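Local coordinates for Slr1964 protein (Synechocystis sp., PDB 4JDX) that accelerates the return of the active orange carotenoid protein to its inactive form, restoring phycobilisome fluorescence after non-photochemical quenching in cyanobacteria, at residues 59-62 / 63-67. Numbering follows the deposited sequence.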
ATOM      1  N   HIS A  59       0.257   3.741  -2.385  1.00 55.11           N
ATOM      2  CA  HIS A  59      -0.513   2.869  -1.515  1.00 54.20           C
ATOM      3  C   HIS A  59      -1.863   2.529  -2.137  1.00 59.14           C
ATOM      4  O   HIS A  59      -2.282   1.371  -2.142  1.00 62.53           O
ATOM      5  CB  HIS A  59      -0.730   3.538  -0.163  1.00 49.68           C
ATOM      6  CG  HIS A  59      -1.632   2.764   0.746  1.00 49.99           C
ATOM      7  ND1 HIS A  59      -1.260   1.569   1.316  1.00 51.83           N
ATOM      8  CD2 HIS A  59      -2.894   3.011   1.168  1.00 59.42           C
ATOM      9  CE1 HIS A  59      -2.253   1.115   2.063  1.00 57.02           C
ATOM     10  NE2 HIS A  59      -3.254   1.969   1.990  1.00 61.49           N
ATOM     11  N   ASP A  60      -2.540   3.546  -2.661  1.00 54.91           N
ATOM     12  CA  ASP A  60      -3.842   3.359  -3.288  1.00 58.48           C
ATOM     13  C   ASP A  60      -3.711   2.429  -4.487  1.00 56.33           C
ATOM     14  O   ASP A  60      -4.556   1.563  -4.716  1.00 63.54           O
ATOM     15  CB  ASP A  60      -4.416   4.703  -3.739  1.00 57.46           C
ATOM     16  CG  ASP A  60      -4.720   5.631  -2.578  1.00 59.43           C
ATOM     17  OD1 ASP A  60      -4.885   5.137  -1.443  1.00 57.80           O
ATOM     18  OD2 ASP A  60      -4.799   6.856  -2.808  1.00 58.05           O
ATOM     19  N   PHE A  61      -2.638   2.621  -5.247  1.00 58.82           N
ATOM     20  CA  PHE A  61      -2.357   1.808  -6.424  1.00 57.38           C
ATOM     21  C   PHE A  61      -2.210   0.330  -6.061  1.00 56.85           C
ATOM     22  O   PHE A  61      -2.822  -0.530  -6.693  1.00 64.72           O
ATOM     23  CB  PHE A  61      -1.090   2.318  -7.117  1.00 62.64           C
ATOM     24  CG  PHE A  61      -0.608   1.435  -8.235  1.00 58.34           C
ATOM     25  CD1 PHE A  61      -1.188   1.497  -9.487  1.00 53.12           C
ATOM     26  CD2 PHE A  61       0.434   0.547  -8.033  1.00 57.26           C
ATOM     27  CE1 PHE A  61      -0.743   0.685 -10.513  1.00 62.29           C
ATOM     28  CE2 PHE A  61       0.882  -0.263  -9.056  1.00 57.62           C
ATOM     29  CZ  PHE A  61       0.293  -0.194 -10.297  1.00 48.30           C
ATOM     30  N   LEU A  62      -1.400   0.040  -5.046  1.00 52.93           N
ATOM     31  CA  LEU A  62      -1.196  -1.335  -4.589  1.00 48.86           C
ATOM     32  C   LEU A  62      -2.489  -1.967  -4.089  1.00 45.84           C
ATOM     33  O   LEU A  62      -2.794  -3.114  -4.412  1.00 57.01           O
ATOM     34  CB  LEU A  62      -0.155  -1.382  -3.470  1.00 47.27           C
ATOM     35  CG  LEU A  62       1.309  -1.437  -3.899  1.00 58.80           C
ATOM     36  CD1 LEU A  62       2.213  -1.124  -2.716  1.00 63.68           C
ATOM     37  CD2 LEU A  62       1.638  -2.803  -4.494  1.00 67.96           C
ATOM     38  N   SER A  63      -3.235  -1.218  -3.283  1.00 55.92           N
ATOM     39  CA  SER A  63      -4.497  -1.707  -2.743  1.00 60.08           C
ATOM     40  C   SER A  63      -5.401  -2.159  -3.877  1.00 51.44           C
ATOM     41  O   SER A  63      -6.034  -3.212  -3.803  1.00 53.74           O
ATOM     42  CB  SER A  63      -5.204  -0.613  -1.940  1.00 65.11           C
ATOM     43  OG  SER A  63      -4.592  -0.386  -0.674  1.00 72.42           O
ATOM     44  N   ALA A  64      -5.442  -1.355  -4.933  1.00 52.51           N
ATOM     45  CA  ALA A  64      -6.347  -1.582  -6.049  1.00 53.68           C
ATOM     46  C   ALA A  64      -5.847  -2.719  -6.928  1.00 51.96           C
ATOM     47  O   ALA A  64      -6.598  -3.638  -7.257  1.00 57.89           O
ATOM     48  CB  ALA A  64      -6.495  -0.305  -6.870  1.00 52.49           C
ATOM     49  N   LYS A  65      -4.574  -2.654  -7.303  1.00 47.11           N
ATOM     50  CA  LYS A  65      -3.992  -3.645  -8.199  1.00 55.44           C
ATOM     51  C   LYS A  65      -4.002  -5.019  -7.543  1.00 45.44           C
ATOM     52  O   LYS A  65      -4.100  -6.039  -8.223  1.00 51.84           O
ATOM     53  CB  LYS A  65      -2.563  -3.260  -8.584  1.00 50.47           C
ATOM     54  CG  LYS A  65      -2.195  -3.616 -10.018  1.00 69.42           C
ATOM     55  CD  LYS A  65      -2.963  -2.760 -11.017  1.00 76.68           C
ATOM     56  CE  LYS A  65      -2.470  -2.970 -12.442  1.00 78.20           C
ATOM     57  NZ  LYS A  65      -2.607  -4.384 -12.888  1.00 88.89           N
ATOM     58  N   ARG A  66      -3.912  -5.042  -6.218  1.00 45.75           N
ATOM     59  CA  ARG A  66      -3.897  -6.299  -5.482  1.00 55.12           C
ATOM     60  C   ARG A  66      -5.283  -6.939  -5.459  1.00 60.01           C
ATOM     61  O   ARG A  66      -5.414  -8.161  -5.546  1.00 51.53           O
ATOM     62  CB  ARG A  66      -3.405  -6.079  -4.052  1.00 58.80           C
ATOM     63  CG  ARG A  66      -3.357  -7.355  -3.237  1.00 54.51           C
ATOM     64  CD  ARG A  66      -2.513  -7.199  -1.987  1.00 60.49           C
ATOM     65  NE  ARG A  66      -2.519  -8.415  -1.177  1.00 65.70           N
ATOM     66  CZ  ARG A  66      -1.748  -8.615  -0.113  1.00 53.82           C
ATOM     67  NH1 ARG A  66      -0.893  -7.682   0.277  1.00 67.48           N
ATOM     68  NH2 ARG A  66      -1.830  -9.754   0.560  1.00 50.82           N
ATOM     69  N   HIS A  67      -6.314  -6.109  -5.342  1.00 51.06           N
ATOM     70  CA  HIS A  67      -7.685  -6.603  -5.307  1.00 63.79           C
ATOM     71  C   HIS A  67      -8.103  -7.080  -6.692  1.00 54.17           C
ATOM     72  O   HIS A  67      -8.807  -8.079  -6.832  1.00 51.56           O
ATOM     73  CB  HIS A  67      -8.643  -5.514  -4.822  1.00 54.39           C
ATOM     74  CG  HIS A  67     -10.059  -5.981  -4.678  1.00 77.51           C
ATOM     75  ND1 HIS A  67     -11.094  -5.459  -5.423  1.00 83.07           N
ATOM     76  CD2 HIS A  67     -10.608  -6.930  -3.883  1.00 85.08           C
ATOM     77  CE1 HIS A  67     -12.222  -6.062  -5.088  1.00 86.04           C
ATOM     78  NE2 HIS A  67     -11.954  -6.958  -4.157  1.00 89.31           N
TER
HETATM   79  O   HOH W   1      -5.989   2.411  -0.333  1.00 56.41           O
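S63 sets its hydroxyl over one face of the H59 ring, one helical turn earlier, with OG 3.8 Å from NE2 and displaced toward the ring's rim. The imidazole reaches this place because CG of H59 lies anti to the backbone N (chi1 174°). Beneath the side chains the backbone is tightly knit: S63 N donates to H59 O at 3.0 Å in a nearly straight bond, and K65 N reaches F61 O at 2.8 Å. R66 N closes a more bent bond to L62 O, 2.9 Å long. These i to i+4 bonds are those of a regular alpha helix, here the middle of helix 53-70, which packs through F61 and L62 against helix 17-47. H59 and R66 of helix 53-70 also meet the second subunit, where S63 OG makes a weak hydrogen bond to NE2 of the neighbouring chain's H59. Looser contacts flank this bonded backbone. F61 and K65 run side by side, the lysine CD approaching CE1 of the ring obliquely at 4.1 Å before the bent chain carries its amine away. On the solvent side the D60 carboxylate does not touch 63-67 directly; a water links it to S63, donating to D60 OD1 at 3.1 Å and hydrogen-bonded to S63 OG.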